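Imelysin-like protein (Psychrobacter arcticus, PDB 3PF0) is of unknown function, belongs to the imelysin-like (peptidase M75) family and has been classed as a putative metalloendopeptidase. Local coordinates at residues K72-L77 with L103-A108; L127-Y132 with T198-I203. All coordinates share one frame; numbering follows the deposited sequence.

Overall arrangement
From the N terminus, the long helix 48-84 runs into a turn and helix 92-112 comes back along it. Contact 1, 72-77 with 103-108, closes this helical hairpin. The chain then passes through the short helix 125-129 and, much later, enters helix 183-214. Contact 2, 127-132 with 198-203, closes that second, longer loop of 65 residues. The two contacts neither nest nor cross; contact 1 is complete before contact 2 opens. Their centres lie about 12 Å apart, and they touch. D75 OD1 forms a salt bridge with K201 NZ at 3.2 Å, and S74 packs on L200. Helix 183-214 is thereby tied to both the hairpin and helix 125-129; the disulfide C85-C186 also joins it to the hairpin.

Contact 1: K72-L77 with L103-A108; sequences KQSDLL and LVLAQA
Q73 lays its aliphatic part over the backbone of helix 92-112 at L105, with Q73 CB 3.7 Å from L105 CA. CG rests near the methyl of A108. A bend at chi2 (-38°) then brings CD and OE1 against V104 CG1, and the amide passes across V104 at a slant. Q73 OE1 comes to 3.3 Å from V104 CG1, which is van der Waals packing; this oxygen takes its hydrogen bond from a residue flanking the segments. The other amide atom, NE2, hydrogen-bonds to D69 OD1 one turn earlier. L105 sets its two methyls against S74 and L77. L105 CD1 meets S74 N at 3.8 Å, and L105 CD2 meets L77 CD2 at 3.8 Å, where the two leucine side chains cross at about a right angle. Replacing Q73 with an alanine would probably uncover V104 CG1 and the A108 methyl and leave D69 OD1 without this amide partner. The segments are the two arms of an antiparallel helical hairpin, with short-segment axes 8.7 Å apart at 162°. Helix 183-214 covers S74, L77 and L105, and helix 167-176 packs on L77 through L171.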
ATOM      1  N   LYS A  72       6.147   1.215  12.689  1.00 29.63           N
ATOM      2  CA  LYS A  72       7.568   1.340  13.044  1.00 30.71           C
ATOM      3  C   LYS A  72       8.230   2.479  12.216  1.00 34.96           C
ATOM      4  O   LYS A  72       8.904   3.342  12.782  1.00 34.66           O
ATOM      5  CB  LYS A  72       8.255  -0.016  12.791  1.00 34.40           C
ATOM      6  CG  LYS A  72       9.767  -0.095  12.995  1.00 50.29           C
ATOM      7  CD  LYS A  72      10.242  -1.485  12.568  1.00 60.68           C
ATOM      8  CE  LYS A  72      11.740  -1.644  12.490  1.00 74.78           C
ATOM      9  NZ  LYS A  72      12.133  -3.071  12.320  1.00 83.23           N
ATOM     10  N   GLN A  73       7.980   2.495  10.900  1.00 30.44           N
ATOM     11  CA  GLN A  73       8.520   3.490   9.976  1.00 30.46           C
ATOM     12  C   GLN A  73       7.958   4.892  10.243  1.00 34.07           C
ATOM     13  O   GLN A  73       8.690   5.870  10.063  1.00 33.90           O
ATOM     14  CB  GLN A  73       8.286   3.076   8.515  1.00 31.37           C
ATOM     15  CG  GLN A  73       8.993   1.781   8.084  1.00 34.93           C
ATOM     16  CD  GLN A  73      10.381   1.555   8.647  1.00 50.68           C
ATOM     17  OE1 GLN A  73      11.208   2.468   8.793  1.00 43.77           O
ATOM     18  NE2 GLN A  73      10.675   0.310   8.944  1.00 46.17           N
ATOM     19  N   SER A  74       6.673   4.981  10.669  1.00 30.04           N
ATOM     20  CA  SER A  74       6.018   6.243  11.014  0.50 29.67           C
ATOM     21  C   SER A  74       6.633   6.782  12.305  1.00 33.38           C
ATOM     22  O   SER A  74       6.861   7.983  12.423  1.00 34.29           O
ATOM     23  CB  SER A  74       4.510   6.047  11.159  0.50 33.28           C
ATOM     24  OG  SER A  74       3.837   7.296  11.178  0.50 43.85           O
ATOM     25  N   ASP A  75       6.925   5.875  13.270  1.00 29.11           N
ATOM     26  CA  ASP A  75       7.584   6.218  14.541  1.00 29.76           C
ATOM     27  C   ASP A  75       9.001   6.737  14.274  1.00 32.44           C
ATOM     28  O   ASP A  75       9.405   7.727  14.882  1.00 31.90           O
ATOM     29  CB  ASP A  75       7.671   4.999  15.484  1.00 32.36           C
ATOM     30  CG  ASP A  75       6.383   4.611  16.189  1.00 41.81           C
ATOM     31  OD1 ASP A  75       5.367   5.324  16.012  1.00 41.72           O
ATOM     32  OD2 ASP A  75       6.380   3.570  16.882  1.00 46.96           O
ATOM     33  N   LEU A  76       9.755   6.073  13.371  1.00 29.06           N
ATOM     34  CA  LEU A  76      11.110   6.535  13.052  1.00 30.65           C
ATOM     35  C   LEU A  76      11.058   7.907  12.355  1.00 33.51           C
ATOM     36  O   LEU A  76      11.900   8.756  12.661  1.00 34.25           O
ATOM     37  CB  LEU A  76      11.933   5.519  12.230  1.00 31.43           C
ATOM     38  CG  LEU A  76      13.388   5.961  11.821  1.00 37.90           C
ATOM     39  CD1 LEU A  76      14.236   6.418  13.029  1.00 38.35           C
ATOM     40  CD2 LEU A  76      14.091   4.883  11.042  1.00 41.35           C
ATOM     41  N   LEU A  77      10.049   8.149  11.483  1.00 28.26           N
ATOM     42  CA  LEU A  77       9.896   9.444  10.823  1.00 27.10           C
ATOM     43  C   LEU A  77       9.614  10.516  11.869  1.00 31.32           C
ATOM     44  O   LEU A  77      10.262  11.561  11.847  1.00 30.42           O
ATOM     45  CB  LEU A  77       8.790   9.429   9.735  1.00 26.52           C
ATOM     46  CG  LEU A  77       8.580  10.752   8.939  1.00 30.26           C
ATOM     47  CD1 LEU A  77       9.861  11.186   8.185  1.00 30.06           C
ATOM     48  CD2 LEU A  77       7.400  10.649   7.991  1.00 28.41           C
ATOM     49  N   LEU A 103       9.915   8.004   2.319  1.00 30.92           N
ATOM     50  CA  LEU A 103       9.818   6.995   1.256  1.00 30.32           C
ATOM     51  C   LEU A 103       9.760   5.576   1.839  1.00 34.51           C
ATOM     52  O   LEU A 103       8.960   4.776   1.352  1.00 34.46           O
ATOM     53  CB  LEU A 103      10.981   7.122   0.244  1.00 30.57           C
ATOM     54  CG  LEU A 103      10.992   6.161  -0.977  1.00 34.39           C
ATOM     55  CD1 LEU A 103       9.642   6.147  -1.719  1.00 33.33           C
ATOM     56  CD2 LEU A 103      12.134   6.500  -1.931  1.00 34.50           C
ATOM     57  N   VAL A 104      10.606   5.271   2.864  1.00 30.20           N
ATOM     58  CA  VAL A 104      10.630   3.971   3.566  1.00 29.10           C
ATOM     59  C   VAL A 104       9.213   3.700   4.121  1.00 33.25           C
ATOM     60  O   VAL A 104       8.670   2.608   3.927  1.00 34.56           O
ATOM     61  CB  VAL A 104      11.730   3.920   4.676  1.00 32.04           C
ATOM     62  CG1 VAL A 104      11.660   2.625   5.493  1.00 31.56           C
ATOM     63  CG2 VAL A 104      13.138   4.115   4.095  1.00 31.78           C
ATOM     64  N   LEU A 105       8.606   4.719   4.761  1.00 28.61           N
ATOM     65  CA  LEU A 105       7.249   4.667   5.298  1.00 28.10           C
ATOM     66  C   LEU A 105       6.199   4.506   4.183  1.00 33.19           C
ATOM     67  O   LEU A 105       5.260   3.724   4.354  1.00 34.35           O
ATOM     68  CB  LEU A 105       6.947   5.920   6.156  1.00 27.23           C
ATOM     69  CG  LEU A 105       5.468   6.225   6.475  1.00 29.68           C
ATOM     70  CD1 LEU A 105       4.830   5.126   7.348  1.00 29.49           C
ATOM     71  CD2 LEU A 105       5.329   7.569   7.103  1.00 28.57           C
ATOM     72  N   ALA A 106       6.329   5.252   3.074  1.00 29.92           N
ATOM     73  CA  ALA A 106       5.370   5.167   1.955  1.00 28.91           C
ATOM     74  C   ALA A 106       5.408   3.777   1.324  1.00 31.86           C
ATOM     75  O   ALA A 106       4.358   3.237   0.992  1.00 30.45           O
ATOM     76  CB  ALA A 106       5.662   6.238   0.913  1.00 29.74           C
ATOM     77  N   GLN A 107       6.615   3.169   1.241  1.00 29.99           N
ATOM     78  CA  GLN A 107       6.827   1.814   0.715  1.00 30.40           C
ATOM     79  C   GLN A 107       6.185   0.752   1.646  1.00 34.84           C
ATOM     80  O   GLN A 107       5.555  -0.182   1.141  1.00 35.69           O
ATOM     81  CB  GLN A 107       8.323   1.532   0.528  1.00 31.80           C
ATOM     82  CG  GLN A 107       8.920   2.228  -0.699  1.00 35.16           C
ATOM     83  CD  GLN A 107      10.396   1.972  -0.815  1.00 50.12           C
ATOM     84  OE1 GLN A 107      11.210   2.493  -0.050  1.00 46.56           O
ATOM     85  NE2 GLN A 107      10.786   1.193  -1.801  1.00 47.52           N
ATOM     86  N   ALA A 108       6.327   0.915   2.987  1.00 30.31           N
ATOM     87  CA  ALA A 108       5.754   0.018   4.005  1.00 30.21           C
ATOM     88  C   ALA A 108       4.224   0.050   3.968  1.00 32.67           C
ATOM     89  O   ALA A 108       3.590  -0.997   4.067  1.00 32.51           O
ATOM     90  CB  ALA A 108       6.253   0.388   5.402  1.00 30.66           C
TER

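Contact 2: L127-Y132 with T198-I203; sequences LYINYY and TRLKDI
Y128 and R199 stack flat, with ring and guanidinium planes only 4° apart. The guanidinium is shifted toward the CB end of the tyrosine. Y128 CB therefore sits over the guanidinium centre, with R199 CZ at 3.5 Å. R199 NH2 lies over the ring near its rim, 3.5 Å from Y128 CD1. This is an off-centre cation-pi contact, with R199 CZ 4.2 Å from the centroid of the Y128 ring and 35° off its normal. The R199 chain, extended from CG to NE (chi2 176°), carries the group across from helix 183-214. R199 NH1 also hydrogen-bonds to S125 OG at the start of helix 125-129, which would limit the turning of the guanidinium. Beside this stack the contact is apolar. I129 CG1 runs antiparallel beside the R199 stem, 4.2 Å from R199 CB. I129 and I203 meet tip to tip, with I129 CD1 a tight 3.5 Å from I203 CD1. I129 CD1 also packs 4.0 Å from L200 CD2. The contact pins the end of helix 125-129, where the chain leaves helical geometry at N130, against the middle of helix 183-214. W109 of helix 92-112 packs on I129 and L200, and helix 48-84 covers L200 through A71 and I203 through Y67.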
ATOM      1  N   LEU A 127      -7.965   6.541   4.448  1.00 29.60           N
ATOM      2  CA  LEU A 127      -7.907   7.808   3.721  1.00 28.95           C
ATOM      3  C   LEU A 127      -7.178   8.876   4.563  1.00 33.42           C
ATOM      4  O   LEU A 127      -6.530   9.753   3.998  1.00 31.93           O
ATOM      5  CB  LEU A 127      -9.291   8.271   3.266  1.00 28.87           C
ATOM      6  CG  LEU A 127      -9.920   7.438   2.120  1.00 31.83           C
ATOM      7  CD1 LEU A 127     -11.335   7.886   1.829  1.00 31.52           C
ATOM      8  CD2 LEU A 127      -9.045   7.448   0.834  1.00 29.19           C
ATOM      9  N   TYR A 128      -7.204   8.741   5.908  1.00 30.91           N
ATOM     10  CA  TYR A 128      -6.444   9.605   6.817  1.00 30.72           C
ATOM     11  C   TYR A 128      -4.985   9.192   6.782  1.00 33.33           C
ATOM     12  O   TYR A 128      -4.120  10.002   7.100  1.00 33.36           O
ATOM     13  CB  TYR A 128      -6.992   9.544   8.265  1.00 32.42           C
ATOM     14  CG  TYR A 128      -8.270  10.335   8.471  1.00 34.56           C
ATOM     15  CD1 TYR A 128      -8.231  11.672   8.857  1.00 36.86           C
ATOM     16  CD2 TYR A 128      -9.518   9.741   8.292  1.00 35.74           C
ATOM     17  CE1 TYR A 128      -9.404  12.411   9.030  1.00 38.97           C
ATOM     18  CE2 TYR A 128     -10.700  10.466   8.480  1.00 37.33           C
ATOM     19  CZ  TYR A 128     -10.636  11.803   8.842  1.00 46.05           C
ATOM     20  OH  TYR A 128     -11.790  12.524   9.017  1.00 48.98           O
ATOM     21  N   ILE A 129      -4.711   7.928   6.390  1.00 29.64           N
ATOM     22  CA  ILE A 129      -3.361   7.368   6.274  1.00 28.90           C
ATOM     23  C   ILE A 129      -2.773   7.669   4.876  1.00 33.15           C
ATOM     24  O   ILE A 129      -1.610   8.080   4.772  1.00 33.42           O
ATOM     25  CB  ILE A 129      -3.363   5.840   6.594  1.00 31.41           C
ATOM     26  CG1 ILE A 129      -3.655   5.598   8.086  1.00 31.78           C
ATOM     27  CG2 ILE A 129      -2.036   5.174   6.191  1.00 30.36           C
ATOM     28  CD1 ILE A 129      -4.140   4.211   8.423  1.00 35.50           C
ATOM     29  N   ASN A 130      -3.552   7.420   3.810  1.00 29.79           N
ATOM     30  CA  ASN A 130      -3.112   7.661   2.437  1.00 29.17           C
ATOM     31  C   ASN A 130      -4.296   8.076   1.567  1.00 32.00           C
ATOM     32  O   ASN A 130      -4.999   7.223   1.012  1.00 31.20           O
ATOM     33  CB  ASN A 130      -2.397   6.426   1.851  1.00 30.22           C
ATOM     34  CG  ASN A 130      -1.716   6.692   0.520  1.00 40.96           C
ATOM     35  OD1 ASN A 130      -1.207   7.780   0.264  1.00 33.85           O
ATOM     36  ND2 ASN A 130      -1.692   5.708  -0.361  1.00 30.69           N
ATOM     37  N   TYR A 131      -4.527   9.398   1.463  1.00 28.30           N
ATOM     38  CA  TYR A 131      -5.631   9.924   0.664  1.00 28.01           C
ATOM     39  C   TYR A 131      -5.237   9.829  -0.806  1.00 32.37           C
ATOM     40  O   TYR A 131      -4.543  10.697  -1.336  1.00 32.49           O
ATOM     41  CB  TYR A 131      -6.027  11.359   1.073  1.00 28.53           C
ATOM     42  CG  TYR A 131      -7.425  11.698   0.605  1.00 29.31           C
ATOM     43  CD1 TYR A 131      -7.663  12.109  -0.706  1.00 30.79           C
ATOM     44  CD2 TYR A 131      -8.524  11.496   1.433  1.00 30.25           C
ATOM     45  CE1 TYR A 131      -8.957  12.333  -1.171  1.00 30.97           C
ATOM     46  CE2 TYR A 131      -9.822  11.744   0.987  1.00 31.74           C
ATOM     47  CZ  TYR A 131     -10.035  12.160  -0.315  1.00 33.88           C
ATOM     48  OH  TYR A 131     -11.320  12.399  -0.742  1.00 35.50           O
ATOM     49  N   TYR A 132      -5.643   8.728  -1.442  1.00 29.52           N
ATOM     50  CA  TYR A 132      -5.292   8.412  -2.830  1.00 29.52           C
ATOM     51  C   TYR A 132      -6.377   7.527  -3.468  1.00 35.41           C
ATOM     52  O   TYR A 132      -6.838   6.604  -2.815  1.00 36.61           O
ATOM     53  CB  TYR A 132      -3.919   7.683  -2.866  1.00 29.25           C
ATOM     54  CG  TYR A 132      -3.379   7.432  -4.257  1.00 29.54           C
ATOM     55  CD1 TYR A 132      -2.602   8.386  -4.907  1.00 30.88           C
ATOM     56  CD2 TYR A 132      -3.674   6.256  -4.939  1.00 30.00           C
ATOM     57  CE1 TYR A 132      -2.133   8.177  -6.199  1.00 30.72           C
ATOM     58  CE2 TYR A 132      -3.201   6.032  -6.230  1.00 31.31           C
ATOM     59  CZ  TYR A 132      -2.434   6.999  -6.856  1.00 35.46           C
ATOM     60  OH  TYR A 132      -1.979   6.804  -8.133  1.00 36.31           O
ATOM     61  N   THR A 198      -0.218   6.741  15.480  1.00 33.07           N
ATOM     62  CA  THR A 198      -1.351   6.364  16.337  1.00 32.84           C
ATOM     63  C   THR A 198      -2.374   5.519  15.554  1.00 36.28           C
ATOM     64  O   THR A 198      -2.837   4.509  16.069  1.00 35.66           O
ATOM     65  CB  THR A 198      -2.010   7.621  16.930  1.00 39.08           C
ATOM     66  OG1 THR A 198      -1.043   8.325  17.708  1.00 38.93           O
ATOM     67  CG2 THR A 198      -3.244   7.301  17.794  1.00 37.97           C
ATOM     68  N   ARG A 199      -2.712   5.929  14.317  1.00 32.54           N
ATOM     69  CA  ARG A 199      -3.690   5.221  13.486  1.00 31.91           C
ATOM     70  C   ARG A 199      -3.185   3.836  13.079  1.00 35.66           C
ATOM     71  O   ARG A 199      -3.949   2.876  13.129  1.00 35.18           O
ATOM     72  CB  ARG A 199      -4.052   6.045  12.239  1.00 29.77           C
ATOM     73  CG  ARG A 199      -4.924   7.249  12.560  1.00 37.53           C
ATOM     74  CD  ARG A 199      -5.195   8.096  11.325  1.00 35.98           C
ATOM     75  NE  ARG A 199      -5.961   9.298  11.670  1.00 36.21           N
ATOM     76  CZ  ARG A 199      -7.286   9.344  11.768  1.00 45.72           C
ATOM     77  NH1 ARG A 199      -8.018   8.261  11.525  1.00 36.41           N
ATOM     78  NH2 ARG A 199      -7.894  10.476  12.090  1.00 33.24           N
ATOM     79  N   LEU A 200      -1.902   3.736  12.694  1.00 32.70           N
ATOM     80  CA  LEU A 200      -1.273   2.485  12.270  1.00 33.00           C
ATOM     81  C   LEU A 200      -1.143   1.480  13.415  1.00 39.56           C
ATOM     82  O   LEU A 200      -1.347   0.281  13.193  1.00 40.52           O
ATOM     83  CB  LEU A 200       0.109   2.753  11.639  1.00 32.15           C
ATOM     84  CG  LEU A 200       0.095   3.540  10.319  1.00 35.06           C
ATOM     85  CD1 LEU A 200       1.489   4.007   9.941  1.00 34.44           C
ATOM     86  CD2 LEU A 200      -0.497   2.731   9.212  1.00 36.62           C
ATOM     87  N   LYS A 201      -0.813   1.956  14.632  1.00 36.85           N
ATOM     88  CA  LYS A 201      -0.690   1.077  15.798  1.00 37.49           C
ATOM     89  C   LYS A 201      -2.055   0.564  16.212  1.00 40.90           C
ATOM     90  O   LYS A 201      -2.173  -0.590  16.622  1.00 40.72           O
ATOM     91  CB  LYS A 201       0.000   1.784  16.966  1.00 41.07           C
ATOM     92  CG  LYS A 201       1.502   1.525  16.984  1.00 59.89           C
ATOM     93  CD  LYS A 201       2.247   2.498  17.887  1.00 71.52           C
ATOM     94  CE  LYS A 201       2.881   3.621  17.103  1.00 76.28           C
ATOM     95  NZ  LYS A 201       2.826   4.916  17.836  1.00 81.60           N
ATOM     96  N   ASP A 202      -3.095   1.393  16.049  1.00 37.28           N
ATOM     97  CA  ASP A 202      -4.462   1.003  16.378  1.00 37.77           C
ATOM     98  C   ASP A 202      -4.942  -0.108  15.442  1.00 39.90           C
ATOM     99  O   ASP A 202      -5.623  -1.014  15.906  1.00 39.34           O
ATOM    100  CB  ASP A 202      -5.402   2.215  16.329  1.00 40.99           C
ATOM    101  CG  ASP A 202      -5.293   3.160  17.523  1.00 62.92           C
ATOM    102  OD1 ASP A 202      -4.273   3.080  18.269  1.00 64.59           O
ATOM    103  OD2 ASP A 202      -6.215   3.992  17.706  1.00 74.96           O
ATOM    104  N   ILE A 203      -4.553  -0.055  14.142  1.00 36.11           N
ATOM    105  CA  ILE A 203      -4.902  -1.066  13.135  1.00 35.60           C
ATOM    106  C   ILE A 203      -4.153  -2.366  13.453  1.00 40.80           C
ATOM    107  O   ILE A 203      -4.781  -3.429  13.448  1.00 41.76           O
ATOM    108  CB  ILE A 203      -4.644  -0.563  11.689  1.00 37.69           C
ATOM    109  CG1 ILE A 203      -5.622   0.585  11.348  1.00 37.34           C
ATOM    110  CG2 ILE A 203      -4.770  -1.704  10.649  1.00 38.37           C
ATOM    111  CD1 ILE A 203      -5.131   1.494  10.333  1.00 42.51           C
TER